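Local structure of CalG4 (Micromonospora echinospora, 3IA7) at residues Val82-Asn87 with His162-Asp167; Gly116-Ala121 with Val166-Lys171; Leu340-Val345 with Arg374-Asp379; Lys195-Phe200 with Ala309-Phe314. The protein is a GT-B-fold protein of the glycosyltransferase superfamily, with two Rossmann-like domains, and carries calcium ions in the crystal model. All blocks are in the same frame, centred on the assembly; numbering follows the deposited sequence. Where two conformers were deposited one is given.

Contact 1 (Val82-Asn87 with His162-Asp167); sequences VYVREN and HSVLVD
Two helices of the N-terminal Rossmann-like domain meet here through V84 on one side and V164 and L165 on the other. V84 lies on helix 75-98, the long helix leading from edge strand 53-56 to strand 105-109. V164 and L165 lie on helix 159-170, part of a helical excursion between strands 127-131 and 189-191. The closest CA pair, V84 and L165, is 8.0 Å apart. V84 uses both methyls. Its CG1, anti to the backbone N (chi1 177°), meets V164 CG1 at 3.8 Å. The two valines run past each other in opposite directions. L165 comes in at an oblique angle, and its CD2 lies across both branches of V84, at 3.9 Å from each of CG1 and CG2. The contact is entirely apolar. L165 is buried, with I114, V178 and W182 also against it, while V164 is on the solvent side.

Polar groups secure the first helix beside this patch. N87 ND2 donates to Y83 O at 3.0 Å in an almost straight bond (177°), from above the carbonyl plane. N87 N binds the same oxygen from the opposite face. N87 ND2 also lies 3.5 Å above the plane of the Y83 ring, over its centre. N87 OD1 accepts from A115 N and so ties the helix to helix 113-123. The buried carboxylate of E86 is held by S59 OG, Y57 OH and E60 N. Helix 159-170, from the long connection between two sheet strands, thus packs on helix 75-98 in a helix-on-helix contact of the N-terminal GT-B half.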
loop_
_atom_site.group_PDB
_atom_site.type_symbol
_atom_site.label_atom_id
_atom_site.label_comp_id
_atom_site.label_asym_id
_atom_site.label_seq_id
_atom_site.Cartn_x
_atom_site.Cartn_y
_atom_site.Cartn_z
ATOM N N VAL A 82 30.641 -9.637 10.720
ATOM C CA VAL A 82 29.291 -10.212 10.660
ATOM C C VAL A 82 28.613 -9.779 9.358
ATOM O O VAL A 82 27.830 -10.535 8.816
ATOM C CB VAL A 82 28.374 -9.927 11.926
ATOM C CG1 VAL A 82 27.984 -8.476 12.050
ATOM C CG2 VAL A 82 27.104 -10.761 11.833
ATOM N N TYR A 83 28.927 -8.581 8.886
ATOM C CA TYR A 83 28.398 -8.063 7.605
ATOM C C TYR A 83 28.843 -8.991 6.462
ATOM O O TYR A 83 28.036 -9.395 5.589
ATOM C CB TYR A 83 28.922 -6.631 7.380
ATOM C CG TYR A 83 28.558 -6.043 6.033
ATOM C CD1 TYR A 83 27.265 -5.532 5.799
ATOM C CD2 TYR A 83 29.486 -6.017 4.972
ATOM C CE1 TYR A 83 26.926 -4.987 4.542
ATOM C CE2 TYR A 83 29.151 -5.482 3.726
ATOM C CZ TYR A 83 27.872 -4.975 3.526
ATOM O OH TYR A 83 27.505 -4.439 2.314
ATOM N N VAL A 84 30.141 -9.294 6.457
ATOM C CA VAL A 84 30.702 -10.216 5.463
ATOM C C VAL A 84 30.075 -11.619 5.567
ATOM O O VAL A 84 29.672 -12.180 4.531
ATOM C CB VAL A 84 32.256 -10.248 5.483
ATOM C CG1 VAL A 84 32.773 -11.285 4.478
ATOM C CG2 VAL A 84 32.823 -8.841 5.119
ATOM N N ARG A 85 29.977 -12.167 6.777
ATOM C CA ARG A 85 29.344 -13.472 6.971
ATOM C C ARG A 85 27.905 -13.498 6.473
ATOM O O ARG A 85 27.480 -14.486 5.872
ATOM C CB ARG A 85 29.391 -13.952 8.418
ATOM C CG ARG A 85 30.797 -14.300 8.945
ATOM C CD ARG A 85 30.730 -15.076 10.251
ATOM N NE ARG A 85 30.052 -14.344 11.320
ATOM C CZ ARG A 85 30.653 -13.497 12.156
ATOM N NH1 ARG A 85 31.962 -13.269 12.056
ATOM N NH2 ARG A 85 29.944 -12.879 13.099
ATOM N N GLU A 86 27.160 -12.427 6.719
ATOM C CA GLU A 86 25.767 -12.338 6.260
ATOM C C GLU A 86 25.687 -12.321 4.729
ATOM O O GLU A 86 24.816 -13.009 4.140
ATOM C CB GLU A 86 25.107 -11.041 6.809
ATOM C CG GLU A 86 23.560 -10.993 6.571
ATOM C CD GLU A 86 22.767 -11.907 7.496
ATOM O OE1 GLU A 86 23.332 -12.858 8.077
ATOM O OE2 GLU A 86 21.544 -11.677 7.630
ATOM N N ASN A 87 26.572 -11.540 4.084
ATOM C CA ASN A 87 26.689 -11.609 2.613
ATOM C C ASN A 87 26.956 -13.060 2.158
ATOM O O ASN A 87 26.328 -13.546 1.216
ATOM C CB ASN A 87 27.809 -10.694 2.130
ATOM C CG ASN A 87 27.305 -9.286 1.863
ATOM O OD1 ASN A 87 26.952 -8.986 0.738
ATOM N ND2 ASN A 87 27.184 -8.447 2.916
ATOM N N HIS A 162 39.852 -7.213 5.260
ATOM C CA HIS A 162 40.542 -7.203 3.982
ATOM C C HIS A 162 40.994 -8.622 3.592
ATOM O O HIS A 162 40.824 -9.027 2.433
ATOM C CB HIS A 162 41.745 -6.239 4.048
ATOM C CG HIS A 162 42.517 -6.148 2.769
ATOM N ND1 HIS A 162 43.571 -6.994 2.474
ATOM C CD2 HIS A 162 42.351 -5.354 1.682
ATOM C CE1 HIS A 162 44.047 -6.695 1.276
ATOM N NE2 HIS A 162 43.318 -5.708 0.771
ATOM N N SER A 163 41.570 -9.371 4.545
ATOM C CA SER A 163 42.117 -10.683 4.217
ATOM C C SER A 163 40.978 -11.626 3.804
ATOM O O SER A 163 41.105 -12.379 2.829
ATOM C CB SER A 163 42.946 -11.264 5.375
ATOM O OG SER A 163 42.149 -11.399 6.540
ATOM N N VAL A 164 39.859 -11.544 4.520
ATOM C CA VAL A 164 38.710 -12.385 4.218
ATOM C C VAL A 164 38.194 -12.033 2.839
ATOM O O VAL A 164 37.831 -12.891 2.070
ATOM C CB VAL A 164 37.559 -12.232 5.257
ATOM C CG1 VAL A 164 36.262 -12.855 4.703
ATOM C CG2 VAL A 164 37.964 -12.909 6.576
ATOM N N LEU A 165 38.110 -10.749 2.551
ATOM C CA LEU A 165 37.571 -10.300 1.285
ATOM C C LEU A 165 38.444 -10.571 0.063
ATOM O O LEU A 165 37.917 -10.972 -0.996
ATOM C CB LEU A 165 37.116 -8.810 1.371
ATOM C CG LEU A 165 35.831 -8.557 2.198
ATOM C CD1 LEU A 165 35.568 -7.100 2.249
ATOM C CD2 LEU A 165 34.537 -9.263 1.689
ATOM N N VAL A 166 39.770 -10.383 0.192
ATOM C CA VAL A 166 40.653 -10.752 -0.893
ATOM C C VAL A 166 40.465 -12.241 -1.260
ATOM O O VAL A 166 40.409 -12.587 -2.437
ATOM C CB VAL A 166 42.163 -10.490 -0.561
ATOM C CG1 VAL A 166 43.093 -11.130 -1.607
ATOM C CG2 VAL A 166 42.409 -8.992 -0.485
ATOM N N ASP A 167 40.416 -13.090 -0.245
ATOM C CA ASP A 167 40.296 -14.531 -0.428
ATOM C C ASP A 167 38.979 -14.869 -1.136
ATOM O O ASP A 167 38.960 -15.619 -2.129
ATOM C CB ASP A 167 40.363 -15.243 0.929
ATOM C CG ASP A 167 40.480 -16.756 0.776
ATOM O OD1 ASP A 167 41.552 -17.258 0.393
ATOM O OD2 ASP A 167 39.475 -17.425 0.995
#

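Contact 2 (Gly116-Ala121 with Val166-Lys171); sequences GRLLAA and VDLLGK
L118 reaches across to L168 and L169 with a different branch for each. Its CD1 rests on the branch point of L168, 3.7 Å from L168 CG, and lies 3.8 Å from L168 CD2. Its CD2 touches L169 CD2 at 3.7 Å. The side chains of L118 and L169 cross at about a right angle, and that of L168 runs at a slant to L118. The two leucines of the second helix arrive by different routes. L168 CG points away from the backbone N (chi1 174°). L169 CG instead stands beside its backbone N (chi1 -74°). Both CB atoms set off past L118, but the ends of the chains bend in toward it. No hydrogen bond crosses between 116-121 and 166-171.

Helix 113-123 is the helix of a beta-alpha-beta crossover between the neighbouring parallel strands 105-109 and 127-131 of the N-terminal Rossmann-like sheet. Helix 159-170 packs against it near its own C-terminal end. The CA atoms of L118 and L169 come within 7.7 Å.

A second shell closes around the leucines. L91 of helix 75-98 packs on L118, as do Y172 and Y181. V174 packs on L169, and Y181 touches that residue too. Y181 is in turn held by a cation-pi contact with R117, whose NH2 forms a salt bridge with E184. Further out, K171 NZ stands 3.5 Å from D167 OD2, a long, weak salt bridge to a residue four positions earlier. K171 O also receives a weak hydrogen bond from R122 NH2.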
loop_
_atom_site.group_PDB
_atom_site.type_symbol
_atom_site.label_atom_id
_atom_site.label_comp_id
_atom_site.label_asym_id
_atom_site.label_seq_id
_atom_site.Cartn_x
_atom_site.Cartn_y
_atom_site.Cartn_z
ATOM N N GLY A 116 25.456 -10.204 -4.091
ATOM C CA GLY A 116 24.781 -10.024 -5.369
ATOM C C GLY A 116 25.729 -10.003 -6.533
ATOM O O GLY A 116 25.493 -10.626 -7.562
ATOM N N ARG A 117 26.807 -9.245 -6.370
ATOM C CA ARG A 117 27.792 -9.092 -7.438
ATOM C C ARG A 117 28.597 -10.397 -7.672
ATOM O O ARG A 117 28.928 -10.719 -8.805
ATOM C CB ARG A 117 28.726 -7.924 -7.133
ATOM C CG ARG A 117 27.997 -6.575 -7.127
ATOM C CD ARG A 117 29.008 -5.445 -7.056
ATOM N NE ARG A 117 29.869 -5.480 -8.235
ATOM C CZ ARG A 117 31.106 -5.007 -8.271
ATOM N NH1 ARG A 117 31.625 -4.398 -7.219
ATOM N NH2 ARG A 117 31.811 -5.135 -9.379
ATOM N N LEU A 118 28.876 -11.144 -6.605
ATOM C CA LEU A 118 29.561 -12.450 -6.772
ATOM C C LEU A 118 28.670 -13.521 -7.488
ATOM O O LEU A 118 29.155 -14.292 -8.290
ATOM C CB LEU A 118 30.144 -12.940 -5.430
ATOM C CG LEU A 118 31.281 -11.995 -4.878
ATOM C CD1 LEU A 118 31.789 -12.619 -3.543
ATOM C CD2 LEU A 118 32.449 -11.833 -5.905
ATOM N N LEU A 119 27.377 -13.544 -7.175
ATOM C CA LEU A 119 26.393 -14.428 -7.838
ATOM C C LEU A 119 26.380 -14.106 -9.300
ATOM O O LEU A 119 26.477 -15.010 -10.157
ATOM C CB LEU A 119 24.995 -14.199 -7.226
ATOM C CG LEU A 119 24.727 -14.853 -5.859
ATOM C CD1 LEU A 119 23.292 -14.435 -5.433
ATOM C CD2 LEU A 119 24.816 -16.401 -5.915
ATOM N N ALA A 120 26.318 -12.814 -9.595
ATOM C CA ALA A 120 26.316 -12.319 -10.979
ATOM C C ALA A 120 27.607 -12.706 -11.727
ATOM O O ALA A 120 27.542 -13.107 -12.883
ATOM C CB ALA A 120 26.121 -10.781 -10.991
ATOM N N ALA A 121 28.762 -12.582 -11.083
ATOM C CA ALA A 121 30.012 -13.023 -11.687
ATOM C C ALA A 121 30.044 -14.538 -11.945
ATOM O O ALA A 121 30.339 -14.971 -13.055
ATOM C CB ALA A 121 31.203 -12.594 -10.805
ATOM N N VAL A 166 39.770 -10.383 0.192
ATOM C CA VAL A 166 40.653 -10.752 -0.893
ATOM C C VAL A 166 40.465 -12.241 -1.260
ATOM O O VAL A 166 40.409 -12.587 -2.437
ATOM C CB VAL A 166 42.163 -10.490 -0.561
ATOM C CG1 VAL A 166 43.093 -11.130 -1.607
ATOM C CG2 VAL A 166 42.409 -8.992 -0.485
ATOM N N ASP A 167 40.416 -13.090 -0.245
ATOM C CA ASP A 167 40.296 -14.531 -0.428
ATOM C C ASP A 167 38.979 -14.869 -1.136
ATOM O O ASP A 167 38.960 -15.619 -2.129
ATOM C CB ASP A 167 40.363 -15.243 0.929
ATOM C CG ASP A 167 40.480 -16.756 0.776
ATOM O OD1 ASP A 167 41.552 -17.258 0.393
ATOM O OD2 ASP A 167 39.475 -17.425 0.995
ATOM N N LEU A 168 37.891 -14.279 -0.639
ATOM C CA LEU A 168 36.536 -14.541 -1.181
ATOM C C LEU A 168 36.451 -14.090 -2.648
ATOM O O LEU A 168 36.001 -14.829 -3.514
ATOM C CB LEU A 168 35.461 -13.815 -0.320
ATOM C CG LEU A 168 34.011 -13.889 -0.842
ATOM C CD1 LEU A 168 33.561 -15.402 -0.887
ATOM C CD2 LEU A 168 33.023 -13.068 -0.027
ATOM N N LEU A 169 36.831 -12.838 -2.923
ATOM C CA LEU A 169 36.840 -12.326 -4.294
ATOM C C LEU A 169 37.659 -13.190 -5.231
ATOM O O LEU A 169 37.278 -13.419 -6.368
ATOM C CB LEU A 169 37.434 -10.906 -4.312
ATOM C CG LEU A 169 36.519 -9.818 -3.752
ATOM C CD1 LEU A 169 37.208 -8.395 -3.938
ATOM C CD2 LEU A 169 35.188 -9.807 -4.356
ATOM N N GLY A 170 38.824 -13.636 -4.771
ATOM C CA GLY A 170 39.698 -14.484 -5.577
ATOM C C GLY A 170 39.033 -15.791 -5.976
ATOM O O GLY A 170 39.284 -16.311 -7.063
ATOM N N LYS A 171 38.194 -16.335 -5.081
ATOM C CA LYS A 171 37.423 -17.539 -5.381
ATOM C C LYS A 171 36.409 -17.359 -6.525
ATOM O O LYS A 171 35.934 -18.342 -7.067
ATOM C CB LYS A 171 36.694 -18.050 -4.125
ATOM C CG LYS A 171 37.646 -18.713 -3.157
ATOM C CD LYS A 171 36.943 -19.049 -1.847
ATOM C CE LYS A 171 37.936 -19.664 -0.872
ATOM N NZ LYS A 171 37.250 -20.112 0.411
#

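Contact 3 (Leu340-Val345 with Arg374-Asp379); sequences LGLGSV and RRMQRD
D379 O is gripped by two hydroxyls, S382 OG and S383 OG, just beyond the turn from which M376 reaches toward L340 and L342. These bonds bind the last part of helix 367-381 to the residues that follow it. The helix itself is regular here, with D379 N bonded to R375 O at 3.0 Å. Between 340-345 and 374-379 the contact is wholly apolar.

M376 is modelled as selenomethionine. Its side chain starts out extended from the backbone N (chi1 -180°) and then bends at chi2 and chi3, so the terminal methyl CE is turned onto the leucines. CE meets L342 CD1 at 3.9 Å and L340 CD1 at 4.1 Å. Those two leucine methyls, L340 CD1 and L342 CD1, are themselves 4.0 Å apart, so the three carbons form a nearly equilateral triangle. Each leucine lies nearly perpendicular to the M376 chain.

The leucines stand before and after G341, the first residue past helix 331-339 to leave helical angles, in a Schellman motif with positive phi (69°). That helix leads from strand 320-322 to edge strand 343-345 in a beta-alpha-beta crossover of the C-terminal Rossmann-like domain. The CB atoms of L340 and L342 both point toward the M376 helix. In the strand, S344 bonds through its backbone to L320 and L322. G341 O accepts from R372 NE, a second tie to helix 367-381 beside the apolar patch. Q377 NE2 binds A315 O and holds the helix to the end of helix 307-315. R378 of the same helix packs on G51 of the second subunit.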
loop_
_atom_site.group_PDB
_atom_site.type_symbol
_atom_site.label_atom_id
_atom_site.label_comp_id
_atom_site.label_asym_id
_atom_site.label_seq_id
_atom_site.Cartn_x
_atom_site.Cartn_y
_atom_site.Cartn_z
ATOM N N LEU A 340 17.769 20.170 4.124
ATOM C CA LEU A 340 16.854 20.663 3.129
ATOM C C LEU A 340 15.753 21.582 3.681
ATOM O O LEU A 340 14.913 22.074 2.913
ATOM C CB LEU A 340 16.195 19.472 2.379
ATOM C CG LEU A 340 17.213 18.637 1.566
ATOM C CD1 LEU A 340 16.511 17.511 0.874
ATOM C CD2 LEU A 340 17.881 19.571 0.554
ATOM N N GLY A 341 15.694 21.741 4.989
ATOM C CA GLY A 341 14.635 22.598 5.588
ATOM C C GLY A 341 13.247 22.022 5.467
ATOM O O GLY A 341 12.283 22.763 5.252
ATOM N N LEU A 342 13.127 20.686 5.569
ATOM C CA LEU A 342 11.834 19.995 5.411
ATOM C C LEU A 342 11.264 19.576 6.763
ATOM O O LEU A 342 10.202 18.947 6.856
ATOM C CB LEU A 342 11.986 18.717 4.549
ATOM C CG LEU A 342 12.592 18.978 3.166
ATOM C CD1 LEU A 342 12.881 17.621 2.472
ATOM C CD2 LEU A 342 11.585 19.820 2.326
ATOM N N GLY A 343 12.001 19.906 7.819
ATOM C CA GLY A 343 11.606 19.544 9.189
ATOM C C GLY A 343 12.585 20.156 10.204
ATOM O O GLY A 343 13.677 20.638 9.850
ATOM N N SER A 344 12.182 20.117 11.459
ATOM C CA SER A 344 13.034 20.475 12.569
ATOM C C SER A 344 13.401 19.211 13.381
ATOM O O SER A 344 12.910 18.099 13.113
ATOM C CB SER A 344 12.324 21.515 13.427
ATOM O OG SER A 344 11.160 20.952 13.999
ATOM N N VAL A 345 14.286 19.384 14.343
ATOM C CA VAL A 345 14.763 18.280 15.150
ATOM C C VAL A 345 14.673 18.655 16.629
ATOM O O VAL A 345 14.979 19.783 16.999
ATOM C CB VAL A 345 16.199 17.877 14.735
ATOM C CG1 VAL A 345 17.216 19.008 14.991
ATOM C CG2 VAL A 345 16.637 16.590 15.432
ATOM N N ARG A 374 5.894 20.851 0.168
ATOM C CA ARG A 374 4.979 20.689 -0.970
ATOM C C ARG A 374 5.744 20.418 -2.292
ATOM O O ARG A 374 5.309 19.598 -3.097
ATOM C CB ARG A 374 4.053 21.885 -1.084
ATOM C CG ARG A 374 2.985 21.787 -0.026
ATOM C CD ARG A 374 1.926 22.798 -0.191
ATOM N NE ARG A 374 1.081 22.839 0.998
ATOM C CZ ARG A 374 0.350 23.894 1.320
ATOM N NH1 ARG A 374 0.397 24.972 0.556
ATOM N NH2 ARG A 374 -0.411 23.872 2.402
ATOM N N ARG A 375 6.888 21.077 -2.477
ATOM C CA ARG A 375 7.780 20.776 -3.624
ATOM C C ARG A 375 8.299 19.355 -3.541
ATOM O O ARG A 375 8.339 18.622 -4.555
ATOM C CB ARG A 375 8.925 21.805 -3.716
ATOM C CG ARG A 375 8.486 23.176 -4.295
ATOM C CD ARG A 375 9.100 23.423 -5.722
ATOM N NE ARG A 375 9.456 24.838 -5.933
ATOM C CZ ARG A 375 10.434 25.275 -6.732
ATOM N NH1 ARG A 375 11.189 24.421 -7.428
ATOM N NH2 ARG A 375 10.664 26.577 -6.839
HETATM N N MSE A 376 8.662 18.920 -2.336
HETATM C CA MSE A 376 9.121 17.513 -2.154
HETATM C C MSE A 376 7.995 16.511 -2.444
HETATM O O MSE A 376 8.244 15.453 -3.006
HETATM C CB MSE A 376 9.678 17.255 -0.720
HETATM C CG MSE A 376 10.172 15.783 -0.500
HETATM SE SE MSE A 376 11.630 15.320 -1.767
HETATM C CE MSE A 376 13.121 16.355 -1.178
ATOM N N GLN A 377 6.779 16.829 -2.020
ATOM C CA GLN A 377 5.609 16.001 -2.337
ATOM C C GLN A 377 5.442 15.796 -3.845
ATOM O O GLN A 377 5.167 14.671 -4.314
ATOM C CB GLN A 377 4.328 16.611 -1.741
ATOM C CG GLN A 377 3.006 15.890 -2.119
ATOM C CD GLN A 377 1.780 16.545 -1.442
ATOM O OE1 GLN A 377 1.747 17.740 -1.255
ATOM N NE2 GLN A 377 0.768 15.747 -1.121
ATOM N N ARG A 378 5.576 16.873 -4.593
ATOM C CA ARG A 378 5.468 16.807 -6.059
ATOM C C ARG A 378 6.598 15.950 -6.652
ATOM O O ARG A 378 6.306 15.134 -7.533
ATOM C CB ARG A 378 5.338 18.229 -6.663
ATOM C CG ARG A 378 3.926 18.917 -6.348
ATOM C CD ARG A 378 2.708 17.942 -6.611
ATOM N NE ARG A 378 1.656 17.965 -5.558
ATOM C CZ ARG A 378 0.447 17.390 -5.637
ATOM N NH1 ARG A 378 0.068 16.740 -6.733
ATOM N NH2 ARG A 378 -0.413 17.492 -4.624
ATOM N N ASP A 379 7.830 16.113 -6.144
ATOM C CA ASP A 379 8.973 15.282 -6.564
ATOM C C ASP A 379 8.650 13.805 -6.383
ATOM O O ASP A 379 8.750 13.027 -7.346
ATOM C CB ASP A 379 10.248 15.665 -5.807
ATOM C CG ASP A 379 10.743 17.040 -6.173
ATOM O OD1 ASP A 379 10.229 17.666 -7.123
ATOM O OD2 ASP A 379 11.666 17.512 -5.503
#

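Contact 4 (Lys195-Phe200 with Ala309-Phe314); sequences KSFQPF and AVLEAF
The chain at K195-F197 makes a short 3-10 turn, closed by Q198 N on K195 O at 3.0 Å, and its F197 faces helix 307-315, with 9.3 Å between the CA atoms of F197 and L311. F197 is the one residue of 195-200 that touches 309-314. Its CB points at the helix, and with chi1 at -165° the ring extends that way. CZ meets V310 CG1 at 4.0 Å, the valine side chain standing square across that of F197. L311 CD2 approaches the ring obliquely, 4.2 Å from F197 CD2. F197 CE1 lies at the edge of the F314 ring, near its plane, 4.5 Å from F314 CE2. One face of F314 rests on its own helix, against V310 O. All four residues are buried.

The contact joins the two halves of the GT-B fold. The loop 195-200 follows strand 189-191 of the N-terminal sheet. Helix 307-315 is the crossover helix between strands 298-303 and 320-322 of the C-terminal Rossmann-like sheet. V337 of helix 331-339 packs on F197, V310 and F314 together, and L320 lies against V310 and F314.

Polar bonds hold the loop residues around F197. F197 O accepts from R336 NE, which ties the loop to helix 331-339. Q198 NE2 donates to P199 O at 3.1 Å (149°), in the carbonyl plane and on a lone pair, with the amide slightly tilted. Q198 OE1 binds A135 N, so the glutamine secures the loop to its own N-terminal half.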
loop_
_atom_site.group_PDB
_atom_site.type_symbol
_atom_site.label_atom_id
_atom_site.label_comp_id
_atom_site.label_asym_id
_atom_site.label_seq_id
_atom_site.Cartn_x
_atom_site.Cartn_y
_atom_site.Cartn_z
ATOM N N LYS A 195 14.644 11.992 -6.554
ATOM C CA LYS A 195 15.962 12.484 -6.870
ATOM C C LYS A 195 16.372 13.711 -6.027
ATOM O O LYS A 195 17.562 13.887 -5.656
ATOM C CB LYS A 195 16.044 12.812 -8.369
ATOM C CG LYS A 195 17.477 13.050 -8.824
ATOM C CD LYS A 195 17.521 13.174 -10.375
ATOM C CE LYS A 195 18.962 13.147 -10.870
ATOM N NZ LYS A 195 18.951 13.327 -12.330
ATOM N N SER A 196 15.410 14.582 -5.721
ATOM C CA SER A 196 15.791 15.796 -5.029
ATOM C C SER A 196 16.287 15.514 -3.607
ATOM O O SER A 196 16.832 16.419 -2.956
ATOM C CB SER A 196 14.633 16.807 -4.972
ATOM O OG SER A 196 13.512 16.216 -4.354
ATOM N N PHE A 197 15.930 14.349 -3.069
ATOM C CA PHE A 197 16.309 14.017 -1.691
ATOM C C PHE A 197 17.758 13.478 -1.694
ATOM O O PHE A 197 18.420 13.441 -0.648
ATOM C CB PHE A 197 15.370 12.948 -1.106
ATOM C CG PHE A 197 15.466 12.806 0.402
ATOM C CD1 PHE A 197 15.192 13.901 1.223
ATOM C CD2 PHE A 197 15.781 11.586 0.980
ATOM C CE1 PHE A 197 15.263 13.798 2.656
ATOM C CE2 PHE A 197 15.826 11.452 2.423
ATOM C CZ PHE A 197 15.555 12.590 3.237
ATOM N N GLN A 198 18.266 13.093 -2.867
ATOM C CA GLN A 198 19.631 12.577 -2.981
ATOM C C GLN A 198 20.751 13.668 -2.904
ATOM O O GLN A 198 20.813 14.601 -3.764
ATOM C CB GLN A 198 19.767 11.822 -4.319
ATOM C CG GLN A 198 21.187 11.431 -4.672
ATOM C CD GLN A 198 21.701 10.251 -3.825
ATOM O OE1 GLN A 198 20.955 9.299 -3.563
ATOM N NE2 GLN A 198 23.002 10.277 -3.448
ATOM N N PRO A 199 21.702 13.518 -1.949
ATOM C CA PRO A 199 22.891 14.427 -1.948
ATOM C C PRO A 199 23.673 14.327 -3.275
ATOM O O PRO A 199 23.827 13.201 -3.787
ATOM C CB PRO A 199 23.759 13.897 -0.768
ATOM C CG PRO A 199 22.794 13.122 0.130
ATOM C CD PRO A 199 21.745 12.528 -0.845
ATOM N N PHE A 200 24.134 15.460 -3.837
ATOM C CA PHE A 200 24.875 15.469 -5.142
ATOM C C PHE A 200 24.110 14.796 -6.316
ATOM O O PHE A 200 24.745 14.217 -7.211
ATOM C CB PHE A 200 26.265 14.791 -4.989
ATOM C CG PHE A 200 27.152 15.466 -3.982
ATOM C CD1 PHE A 200 28.056 16.463 -4.376
ATOM C CD2 PHE A 200 27.069 15.137 -2.634
ATOM C CE1 PHE A 200 28.873 17.111 -3.429
ATOM C CE2 PHE A 200 27.881 15.790 -1.677
ATOM C CZ PHE A 200 28.777 16.766 -2.070
ATOM N N ALA A 309 9.831 6.457 6.896
ATOM C CA ALA A 309 8.831 7.262 7.575
ATOM C C ALA A 309 8.814 8.702 7.030
ATOM O O ALA A 309 7.760 9.329 6.938
ATOM C CB ALA A 309 9.099 7.271 9.061
ATOM N N VAL A 310 9.995 9.225 6.741
ATOM C CA VAL A 310 10.151 10.579 6.218
ATOM C C VAL A 310 9.424 10.748 4.898
ATOM O O VAL A 310 8.641 11.686 4.708
ATOM C CB VAL A 310 11.693 10.898 6.173
ATOM C CG1 VAL A 310 12.117 11.802 5.052
ATOM C CG2 VAL A 310 12.193 11.346 7.591
ATOM N N LEU A 311 9.709 9.842 3.976
ATOM C CA LEU A 311 9.157 9.930 2.599
ATOM C C LEU A 311 7.618 9.688 2.608
ATOM O O LEU A 311 6.884 10.259 1.794
ATOM C CB LEU A 311 9.895 8.906 1.723
ATOM C CG LEU A 311 11.390 9.192 1.411
ATOM C CD1 LEU A 311 11.991 8.131 0.457
ATOM C CD2 LEU A 311 11.663 10.568 0.872
ATOM N N GLU A 312 7.147 8.857 3.537
ATOM C CA GLU A 312 5.704 8.706 3.746
ATOM C C GLU A 312 5.036 10.050 4.110
ATOM O O GLU A 312 4.008 10.415 3.493
ATOM C CB GLU A 312 5.436 7.722 4.867
ATOM C CG GLU A 312 4.068 7.148 4.848
ATOM C CD GLU A 312 4.063 5.869 4.086
ATOM O OE1 GLU A 312 4.510 4.838 4.668
ATOM O OE2 GLU A 312 3.648 5.882 2.895
ATOM N N ALA A 313 5.608 10.764 5.092
ATOM C CA ALA A 313 5.162 12.111 5.487
ATOM C C ALA A 313 5.235 13.069 4.290
ATOM O O ALA A 313 4.244 13.731 3.926
ATOM C CB ALA A 313 5.997 12.679 6.710
ATOM N N PHE A 314 6.377 13.090 3.601
ATOM C CA PHE A 314 6.450 14.022 2.482
ATOM C C PHE A 314 5.501 13.678 1.312
ATOM O O PHE A 314 5.008 14.596 0.697
ATOM C CB PHE A 314 7.884 14.123 1.989
ATOM C CG PHE A 314 8.841 14.670 3.024
ATOM C CD1 PHE A 314 8.398 15.489 4.080
ATOM C CD2 PHE A 314 10.173 14.346 2.934
ATOM C CE1 PHE A 314 9.300 16.009 5.020
ATOM C CE2 PHE A 314 11.074 14.831 3.821
ATOM C CZ PHE A 314 10.656 15.649 4.897
#

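Contacts 1 and 2 share helix 159-170, overlap at V166 and D167, and have centres 10 Å apart. Both belong to the N-terminal domain. Contacts 3 and 4 lie 8 Å apart by their centres and touch directly: L342 CB meets F314 CZ at 3.4 Å, and M376 CE packs on S196 OG. M376 and F314 thus connect the C-terminal helices to the loop 195-200, where the two domains join. The centres of contacts 1 and 4 are 31 Å apart, their nearest atoms about 16 Å. The calcium sites of the model, L42 with E46 and Q225 with H297, use no residue of these contacts.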